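Local coordinates for PKS (Streptomyces albus, PDB 4OQJ), which probably catalyses decarboxylative Claisen condensation of carrier-bound acyl chains, as a ketosynthase region of the polyketide synthase that helps assemble oxazolomycin, at residues 74-79 with 228-233; 236-241 with 254-259. One frame throughout, in Å; residues are numbered along the deposited sequence.

In the fold
Contact 1 lies farther from the chain's centre than contact 2, on the same side of it and with their own centres about 9 Å apart; neither is deep core, each being partly buried. Contact 1 pairs two strands of a small antiparallel sheet and adds aromatic packing, water bridges and an exposed arginine at one end. Contact 2 follows at once in the chain: a single two-bond backbone bridge pinches off an excursion within the loop that leads from strand 230-231 to strand 259-267, with sparse aliphatic packing beside it. The two are joined directly, since Tyr230 OH probably hydrogen-bonds Ser239 O and the His232 ring packs on the Phe238 carbonyl and the Pro240 ring.

Contact 1 of 2, residues 74-79 with 228-233; sequences RYVKAG and EGYLHH
Val76 and Tyr230 lie side by side on one face of a strand pair, with Val76 CB over the face of the Tyr230 ring, 3.7 Å from its centroid, in a CH-pi contact. Tyr230 CG sits between its own backbone N and carbonyl carbon (chi1 61°), which turns the ring across the neighbouring strand, over Val76; the branched valine sets CG1 against CE1 and CG2 against CE2 of that ring. The phenol oxygen reaches on to a hydrogen bond with Ser239 O. On the opposite face Tyr75 lays its ring across the backbone of Gly229 and Tyr230, so that Tyr230 O stands over the ring, and Tyr75 CB meets Leu231 CD1 at 4.0 Å. Leu69 of helix 67-71 packs on both Tyr75 and Leu231. The strands are antiparallel: Val76 and Tyr230 form a hydrogen-bonded pair, Tyr75 and Leu231 a non-hydrogen-bonded one, and strand 53-54 completes a three-stranded sheet on the far side of 75-79. Val76 N gives Tyr230 O a nearly straight bond of 2.7 Å, Tyr230 N returns one to Val76 O, and His232 N donates to Arg74 O at 3.1 Å from above the carbonyl plane. Glycine suits position 229 because a side chain there would run into Val76 O and the Tyr75 ring; Gly229 N makes a weak bond of 2.8 Å to Tyr75 OH. That hydroxyl also meets a water in the ring plane, which donates to Glu228 OE1. As modelled, the poorly ordered Arg74 guanidinium lies near Leu231 CD2, with His232 O over one face, but its position is uncertain.

Contact 2 of 2, residues 236-241 with 254-259; sequences MIFSPD and TVIGNG
Thr254 N donates to Ile237 O at 2.8 Å, in the plane of that carbonyl, and Thr254 O in turn accepts from Ser239 N with an N-H...O angle of 160°. One threonine thus uses both of its backbone polar groups on the residues flanking Phe238, making a single bridge centred on Phe238 and Thr254. The same Thr254 O takes a CA-H...O contact from Phe238 CA at 3.2 Å and lies at the edge of the phenyl ring, in its plane, where the slightly positive C-H rim suits a carbonyl oxygen. Phe238 CG is anti to its carbonyl carbon (chi1 -57°), and the ring swings along the second segment until Phe238 CE1 meets Ile256 CD1 at 4.0 Å, also at the ring edge. Ile237 CG2 lies over one ring face, toward its rim, while the other branch, CG1 and CD1, runs alongside Thr254 CG2; a beta-branched residue can serve both neighbours at once. Ser239 OG stands 4.1 Å from Val255 CG2, but its strongest polar partner is His243 O, within the excursion that the bridge closes. That excursion belongs to the loop leading from strand 230-231 into strand 259-267 of the central sheet of this thiolase-type fold. Beyond the bridge, Val255 and Gly257 make backbone hydrogen bonds with His371. The polar bonds between the two segments are all made by main-chain atoms, with side chains adding mainly van der Waals packing and the approach of the phenyl edge to Thr254 O, so the bridge's two hydrogen bonds are set by the backbone course at Phe238 and Thr254.

Contact 1 of 2, residues 74-79 with 228-233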
ATOM      1  N   ARG A  74      30.500 -25.205  -7.709  1.00 44.74           N
ATOM      2  CA  ARG A  74      29.157 -24.826  -7.283  1.00 46.11           C
ATOM      3  C   ARG A  74      28.689 -23.552  -7.982  1.00 46.14           C
ATOM      4  O   ARG A  74      27.504 -23.219  -7.952  1.00 48.95           O
ATOM      5  CB  ARG A  74      29.108 -24.622  -5.771  1.00 55.54           C
ATOM      6  CG  ARG A  74      29.373 -25.879  -4.946  1.00 66.68           C
ATOM      7  CD  ARG A  74      28.963 -25.659  -3.498  1.00 72.89           C
ATOM      8  NE  ARG A  74      29.538 -24.431  -2.948  1.00 79.44           N
ATOM      9  CZ  ARG A  74      29.020 -23.742  -1.933  1.00 85.31           C
ATOM     10  NH1 ARG A  74      27.903 -24.149  -1.338  1.00 87.89           N
ATOM     11  NH2 ARG A  74      29.620 -22.638  -1.511  1.00 87.46           N
ATOM     12  N   TYR A  75      29.620 -22.833  -8.604  1.00 41.26           N
ATOM     13  CA  TYR A  75      29.287 -21.560  -9.230  1.00 36.93           C
ATOM     14  C   TYR A  75      28.505 -21.787 -10.517  1.00 32.92           C
ATOM     15  O   TYR A  75      28.898 -22.592 -11.365  1.00 36.43           O
ATOM     16  CB  TYR A  75      30.554 -20.735  -9.505  1.00 37.60           C
ATOM     17  CG  TYR A  75      30.265 -19.289  -9.853  1.00 36.20           C
ATOM     18  CD1 TYR A  75      29.903 -18.374  -8.873  1.00 36.37           C
ATOM     19  CD2 TYR A  75      30.340 -18.843 -11.158  1.00 34.96           C
ATOM     20  CE1 TYR A  75      29.622 -17.047  -9.190  1.00 34.62           C
ATOM     21  CE2 TYR A  75      30.065 -17.518 -11.485  1.00 34.42           C
ATOM     22  CZ  TYR A  75      29.710 -16.625 -10.496  1.00 36.95           C
ATOM     23  OH  TYR A  75      29.445 -15.309 -10.822  1.00 41.61           O
ATOM     24  N   VAL A  76      27.396 -21.066 -10.652  1.00 27.12           N
ATOM     25  CA  VAL A  76      26.534 -21.153 -11.828  1.00 26.45           C
ATOM     26  C   VAL A  76      26.781 -19.961 -12.752  1.00 26.92           C
ATOM     27  O   VAL A  76      26.477 -18.820 -12.403  1.00 26.55           O
ATOM     28  CB  VAL A  76      25.047 -21.202 -11.410  1.00 28.49           C
ATOM     29  CG1 VAL A  76      24.135 -21.321 -12.635  1.00 32.43           C
ATOM     30  CG2 VAL A  76      24.816 -22.360 -10.428  1.00 26.98           C
ATOM     31  N   LYS A  77      27.314 -20.227 -13.939  1.00 26.40           N
ATOM     32  CA  LYS A  77      27.716 -19.162 -14.853  1.00 26.82           C
ATOM     33  C   LYS A  77      26.581 -18.778 -15.800  1.00 26.05           C
ATOM     34  O   LYS A  77      26.711 -18.867 -17.018  1.00 25.60           O
ATOM     35  CB  LYS A  77      28.953 -19.586 -15.644  1.00 28.66           C
ATOM     36  CG  LYS A  77      30.142 -19.924 -14.750  1.00 30.34           C
ATOM     37  CD  LYS A  77      31.337 -20.392 -15.560  1.00 34.30           C
ATOM     38  CE  LYS A  77      32.494 -20.778 -14.654  1.00 38.64           C
ATOM     39  NZ  LYS A  77      33.624 -21.329 -15.442  1.00 39.04           N
ATOM     40  N   ALA A  78      25.468 -18.335 -15.225  1.00 24.44           N
ATOM     41  CA  ALA A  78      24.298 -17.985 -16.009  1.00 24.19           C
ATOM     42  C   ALA A  78      23.409 -17.051 -15.214  1.00 22.59           C
ATOM     43  O   ALA A  78      23.529 -16.961 -13.997  1.00 24.98           O
ATOM     44  CB  ALA A  78      23.532 -19.241 -16.411  1.00 28.98           C
ATOM     45  N   GLY A  79      22.529 -16.346 -15.908  1.00 20.12           N
ATOM     46  CA  GLY A  79      21.643 -15.406 -15.265  1.00 19.23           C
ATOM     47  C   GLY A  79      20.519 -15.005 -16.194  1.00 19.01           C
ATOM     48  O   GLY A  79      20.562 -15.283 -17.392  1.00 19.55           O
ATOM     49  N   GLU A 228      26.570 -11.216 -13.650  1.00 32.26           N
ATOM     50  CA  GLU A 228      27.413 -12.174 -12.954  1.00 35.82           C
ATOM     51  C   GLU A 228      26.622 -13.454 -12.720  1.00 33.39           C
ATOM     52  O   GLU A 228      25.388 -13.462 -12.796  1.00 30.00           O
ATOM     53  CB  GLU A 228      27.901 -11.604 -11.619  1.00 38.47           C
ATOM     54  CG  GLU A 228      28.661 -10.300 -11.739  1.00 48.80           C
ATOM     55  CD  GLU A 228      29.128  -9.778 -10.395  1.00 58.39           C
ATOM     56  OE1 GLU A 228      28.949 -10.490  -9.385  1.00 58.22           O
ATOM     57  OE2 GLU A 228      29.675  -8.655 -10.348  1.00 66.76           O
ATOM     58  N   GLY A 229      27.329 -14.535 -12.421  1.00 31.01           N
ATOM     59  CA  GLY A 229      26.675 -15.780 -12.070  1.00 31.58           C
ATOM     60  C   GLY A 229      26.323 -15.761 -10.598  1.00 31.05           C
ATOM     61  O   GLY A 229      26.275 -14.695  -9.997  1.00 30.68           O
ATOM     62  N   TYR A 230      26.108 -16.935 -10.012  1.00 31.27           N
ATOM     63  CA  TYR A 230      25.831 -17.035  -8.585  1.00 32.58           C
ATOM     64  C   TYR A 230      26.338 -18.354  -8.045  1.00 37.35           C
ATOM     65  O   TYR A 230      26.475 -19.337  -8.782  1.00 36.43           O
ATOM     66  CB  TYR A 230      24.339 -16.900  -8.307  1.00 30.79           C
ATOM     67  CG  TYR A 230      23.492 -17.975  -8.956  1.00 27.51           C
ATOM     68  CD1 TYR A 230      23.074 -17.849 -10.259  1.00 25.25           C
ATOM     69  CD2 TYR A 230      23.102 -19.109  -8.255  1.00 26.44           C
ATOM     70  CE1 TYR A 230      22.306 -18.809 -10.853  1.00 23.43           C
ATOM     71  CE2 TYR A 230      22.325 -20.078  -8.848  1.00 23.73           C
ATOM     72  CZ  TYR A 230      21.930 -19.919 -10.147  1.00 23.05           C
ATOM     73  OH  TYR A 230      21.161 -20.870 -10.773  1.00 26.55           O
ATOM     74  N   LEU A 231      26.632 -18.367  -6.751  1.00 39.59           N
ATOM     75  CA  LEU A 231      27.095 -19.574  -6.094  1.00 42.78           C
ATOM     76  C   LEU A 231      25.877 -20.347  -5.614  1.00 43.12           C
ATOM     77  O   LEU A 231      24.929 -19.768  -5.067  1.00 42.62           O
ATOM     78  CB  LEU A 231      28.030 -19.233  -4.939  1.00 46.26           C
ATOM     79  CG  LEU A 231      28.948 -20.346  -4.447  1.00 59.80           C
ATOM     80  CD1 LEU A 231      29.942 -20.756  -5.517  1.00 64.93           C
ATOM     81  CD2 LEU A 231      29.674 -19.886  -3.199  1.00 66.70           C
ATOM     82  N   HIS A 232      25.882 -21.651  -5.860  1.00 40.00           N
ATOM     83  CA  HIS A 232      24.761 -22.483  -5.473  1.00 39.84           C
ATOM     84  C   HIS A 232      24.916 -22.858  -4.002  1.00 44.55           C
ATOM     85  O   HIS A 232      25.993 -23.298  -3.587  1.00 45.92           O
ATOM     86  CB  HIS A 232      24.673 -23.735  -6.352  1.00 35.16           C
ATOM     87  CG  HIS A 232      23.563 -24.656  -5.960  1.00 36.64           C
ATOM     88  ND1 HIS A 232      23.778 -25.857  -5.313  1.00 41.26           N
ATOM     89  CD2 HIS A 232      22.222 -24.538  -6.097  1.00 31.25           C
ATOM     90  CE1 HIS A 232      22.616 -26.443  -5.082  1.00 38.95           C
ATOM     91  NE2 HIS A 232      21.655 -25.662  -5.548  1.00 33.68           N
ATOM     92  N   HIS A 233      23.853 -22.649  -3.221  1.00 43.03           N
ATOM     93  CA  HIS A 233      23.788 -23.090  -1.820  1.00 45.85           C
ATOM     94  C   HIS A 233      22.563 -23.971  -1.621  1.00 46.46           C
ATOM     95  O   HIS A 233      21.458 -23.582  -1.986  1.00 44.34           O
ATOM     96  CB  HIS A 233      23.712 -21.906  -0.850  1.00 49.10           C
ATOM     97  CG  HIS A 233      24.784 -20.881  -1.046  1.00 61.77           C
ATOM     98  ND1 HIS A 233      26.038 -20.998  -0.485  1.00 68.71           N
ATOM     99  CD2 HIS A 233      24.783 -19.710  -1.727  1.00 65.59           C
ATOM    100  CE1 HIS A 233      26.766 -19.946  -0.818  1.00 69.65           C
ATOM    101  NE2 HIS A 233      26.029 -19.150  -1.573  1.00 68.01           N
TER
HETATM  102  O   HOH W   1      25.820 -26.509  -2.840  1.00 47.31           O
HETATM  103  O   HOH W   2      29.340 -13.609  -8.780  1.00 39.76           O
HETATM  104  O   HOH W   3      22.767 -15.037 -11.934  1.00 34.59           O

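Contact 2 of 2, residues 236-241 with 254-259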
HETATM    1  N   MSE A 236      19.092 -22.762  -0.144  1.00 59.72           N
HETATM    2  CA  MSE A 236      18.459 -21.622  -0.799  1.00 46.97           C
HETATM    3  C   MSE A 236      17.712 -22.007  -2.092  1.00 40.83           C
HETATM    4  O   MSE A 236      17.843 -23.118  -2.609  1.00 38.08           O
HETATM    5  CB  MSE A 236      19.510 -20.543  -1.079  1.00 46.53           C
HETATM    6  CG  MSE A 236      20.159 -19.986   0.195  1.00 53.18           C
HETATM    7 SE   MSE A 236      20.016 -18.048   0.348  0.56 67.57          SE
HETATM    8  CE  MSE A 236      21.466 -17.578  -0.880  1.00 67.15           C
ATOM      9  N   ILE A 237      16.928 -21.060  -2.597  1.00 37.32           N
ATOM     10  CA  ILE A 237      15.910 -21.335  -3.603  1.00 33.71           C
ATOM     11  C   ILE A 237      16.490 -21.519  -5.015  1.00 31.20           C
ATOM     12  O   ILE A 237      15.763 -21.845  -5.950  1.00 33.83           O
ATOM     13  CB  ILE A 237      14.867 -20.185  -3.618  1.00 39.13           C
ATOM     14  CG1 ILE A 237      13.619 -20.559  -4.440  1.00 46.44           C
ATOM     15  CG2 ILE A 237      15.512 -18.895  -4.129  1.00 35.14           C
ATOM     16  CD1 ILE A 237      12.594 -19.450  -4.561  1.00 51.30           C
ATOM     17  N   PHE A 238      17.797 -21.328  -5.164  1.00 23.94           N
ATOM     18  CA  PHE A 238      18.391 -21.173  -6.496  1.00 25.79           C
ATOM     19  C   PHE A 238      18.919 -22.488  -7.046  1.00 21.87           C
ATOM     20  O   PHE A 238      19.556 -23.271  -6.328  1.00 21.20           O
ATOM     21  CB  PHE A 238      19.517 -20.137  -6.452  1.00 40.23           C
ATOM     22  CG  PHE A 238      19.075 -18.793  -5.947  1.00 51.85           C
ATOM     23  CD1 PHE A 238      17.968 -18.164  -6.495  1.00 56.87           C
ATOM     24  CD2 PHE A 238      19.754 -18.173  -4.914  1.00 59.89           C
ATOM     25  CE1 PHE A 238      17.555 -16.930  -6.028  1.00 65.86           C
ATOM     26  CE2 PHE A 238      19.346 -16.943  -4.440  1.00 63.93           C
ATOM     27  CZ  PHE A 238      18.245 -16.319  -4.996  1.00 67.49           C
ATOM     28  N   SER A 239      18.670 -22.722  -8.325  1.00 23.53           N
ATOM     29  CA  SER A 239      18.984 -24.009  -8.915  1.00 29.84           C
ATOM     30  C   SER A 239      20.469 -24.142  -9.223  1.00 27.68           C
ATOM     31  O   SER A 239      21.165 -23.135  -9.360  1.00 25.54           O
ATOM     32  CB  SER A 239      18.171 -24.230 -10.186  1.00 33.55           C
ATOM     33  OG  SER A 239      18.748 -23.549 -11.272  1.00 30.86           O
ATOM     34  N   PRO A 240      20.951 -25.395  -9.335  1.00 28.32           N
ATOM     35  CA  PRO A 240      22.363 -25.681  -9.595  1.00 31.52           C
ATOM     36  C   PRO A 240      22.795 -25.479 -11.042  1.00 30.56           C
ATOM     37  O   PRO A 240      24.001 -25.485 -11.290  1.00 35.43           O
ATOM     38  CB  PRO A 240      22.496 -27.170  -9.226  1.00 32.48           C
ATOM     39  CG  PRO A 240      21.231 -27.544  -8.544  1.00 32.73           C
ATOM     40  CD  PRO A 240      20.199 -26.639  -9.085  1.00 28.60           C
ATOM     41  N   ASP A 241      21.846 -25.322 -11.963  1.00 29.38           N
ATOM     42  CA  ASP A 241      22.148 -25.238 -13.393  1.00 30.16           C
ATOM     43  C   ASP A 241      21.514 -24.038 -14.104  1.00 34.04           C
ATOM     44  O   ASP A 241      21.577 -23.937 -15.326  1.00 34.63           O
ATOM     45  CB  ASP A 241      21.695 -26.517 -14.089  1.00 31.21           C
ATOM     46  CG  ASP A 241      20.218 -26.813 -13.877  1.00 37.37           C
ATOM     47  OD1 ASP A 241      19.485 -25.951 -13.324  1.00 32.83           O
ATOM     48  OD2 ASP A 241      19.788 -27.912 -14.289  1.00 36.70           O
ATOM     49  N   THR A 254      15.184 -22.165  -8.708  1.00 20.26           N
ATOM     50  CA  THR A 254      14.926 -21.187  -9.756  1.00 21.62           C
ATOM     51  C   THR A 254      16.168 -20.322  -9.930  1.00 21.16           C
ATOM     52  O   THR A 254      17.211 -20.619  -9.364  1.00 24.48           O
ATOM     53  CB  THR A 254      13.668 -20.336  -9.411  1.00 21.81           C
ATOM     54  OG1 THR A 254      13.275 -19.533 -10.528  1.00 22.97           O
ATOM     55  CG2 THR A 254      13.918 -19.436  -8.208  1.00 18.06           C
ATOM     56  N   VAL A 255      16.056 -19.286 -10.747  1.00 19.78           N
ATOM     57  CA  VAL A 255      17.125 -18.315 -10.964  1.00 20.04           C
ATOM     58  C   VAL A 255      16.523 -16.947 -10.756  1.00 18.24           C
ATOM     59  O   VAL A 255      15.448 -16.661 -11.268  1.00 17.29           O
ATOM     60  CB  VAL A 255      17.715 -18.372 -12.384  1.00 28.09           C
ATOM     61  CG1 VAL A 255      18.944 -17.474 -12.491  1.00 31.34           C
ATOM     62  CG2 VAL A 255      18.079 -19.751 -12.720  1.00 35.74           C
ATOM     63  N   ILE A 256      17.183 -16.094 -10.026  1.00 16.76           N
ATOM     64  CA  ILE A 256      16.720 -14.760  -9.841  1.00 22.91           C
ATOM     65  C   ILE A 256      16.782 -14.027 -11.154  1.00 24.35           C
ATOM     66  O   ILE A 256      17.710 -14.188 -11.867  1.00 33.15           O
ATOM     67  CB  ILE A 256      17.481 -14.042  -8.734  1.00 37.66           C
ATOM     68  CG1 ILE A 256      16.539 -13.083  -8.052  1.00 42.49           C
ATOM     69  CG2 ILE A 256      18.775 -13.429  -9.220  1.00 50.49           C
ATOM     70  CD1 ILE A 256      15.458 -13.858  -7.376  1.00 49.92           C
ATOM     71  N   GLY A 257      15.778 -13.275 -11.476  1.00 17.93           N
ATOM     72  CA  GLY A 257      15.792 -12.523 -12.716  1.00 16.73           C
ATOM     73  C   GLY A 257      15.614 -11.041 -12.518  1.00 14.98           C
ATOM     74  O   GLY A 257      15.347 -10.552 -11.405  1.00 14.54           O
ATOM     75  N   ASN A 258      15.725 -10.319 -13.624  1.00 13.15           N
ATOM     76  CA  ASN A 258      15.642  -8.872 -13.600  1.00 11.46           C
ATOM     77  C   ASN A 258      14.590  -8.404 -14.568  1.00 12.61           C
ATOM     78  O   ASN A 258      14.526  -8.892 -15.693  1.00 13.24           O
ATOM     79  CB  ASN A 258      17.013  -8.278 -13.935  1.00 11.72           C
ATOM     80  CG  ASN A 258      18.077  -8.720 -12.953  1.00 15.39           C
ATOM     81  OD1 ASN A 258      18.371  -8.033 -11.982  1.00 19.38           O
ATOM     82  ND2 ASN A 258      18.642  -9.876 -13.190  1.00 15.50           N
ATOM     83  N   GLY A 259      13.745  -7.475 -14.137  1.00 10.99           N
ATOM     84  CA  GLY A 259      12.725  -6.977 -15.031  1.00 11.84           C
ATOM     85  C   GLY A 259      11.751  -6.022 -14.400  1.00 11.92           C
ATOM     86  O   GLY A 259      11.831  -5.718 -13.205  1.00 11.93           O
TER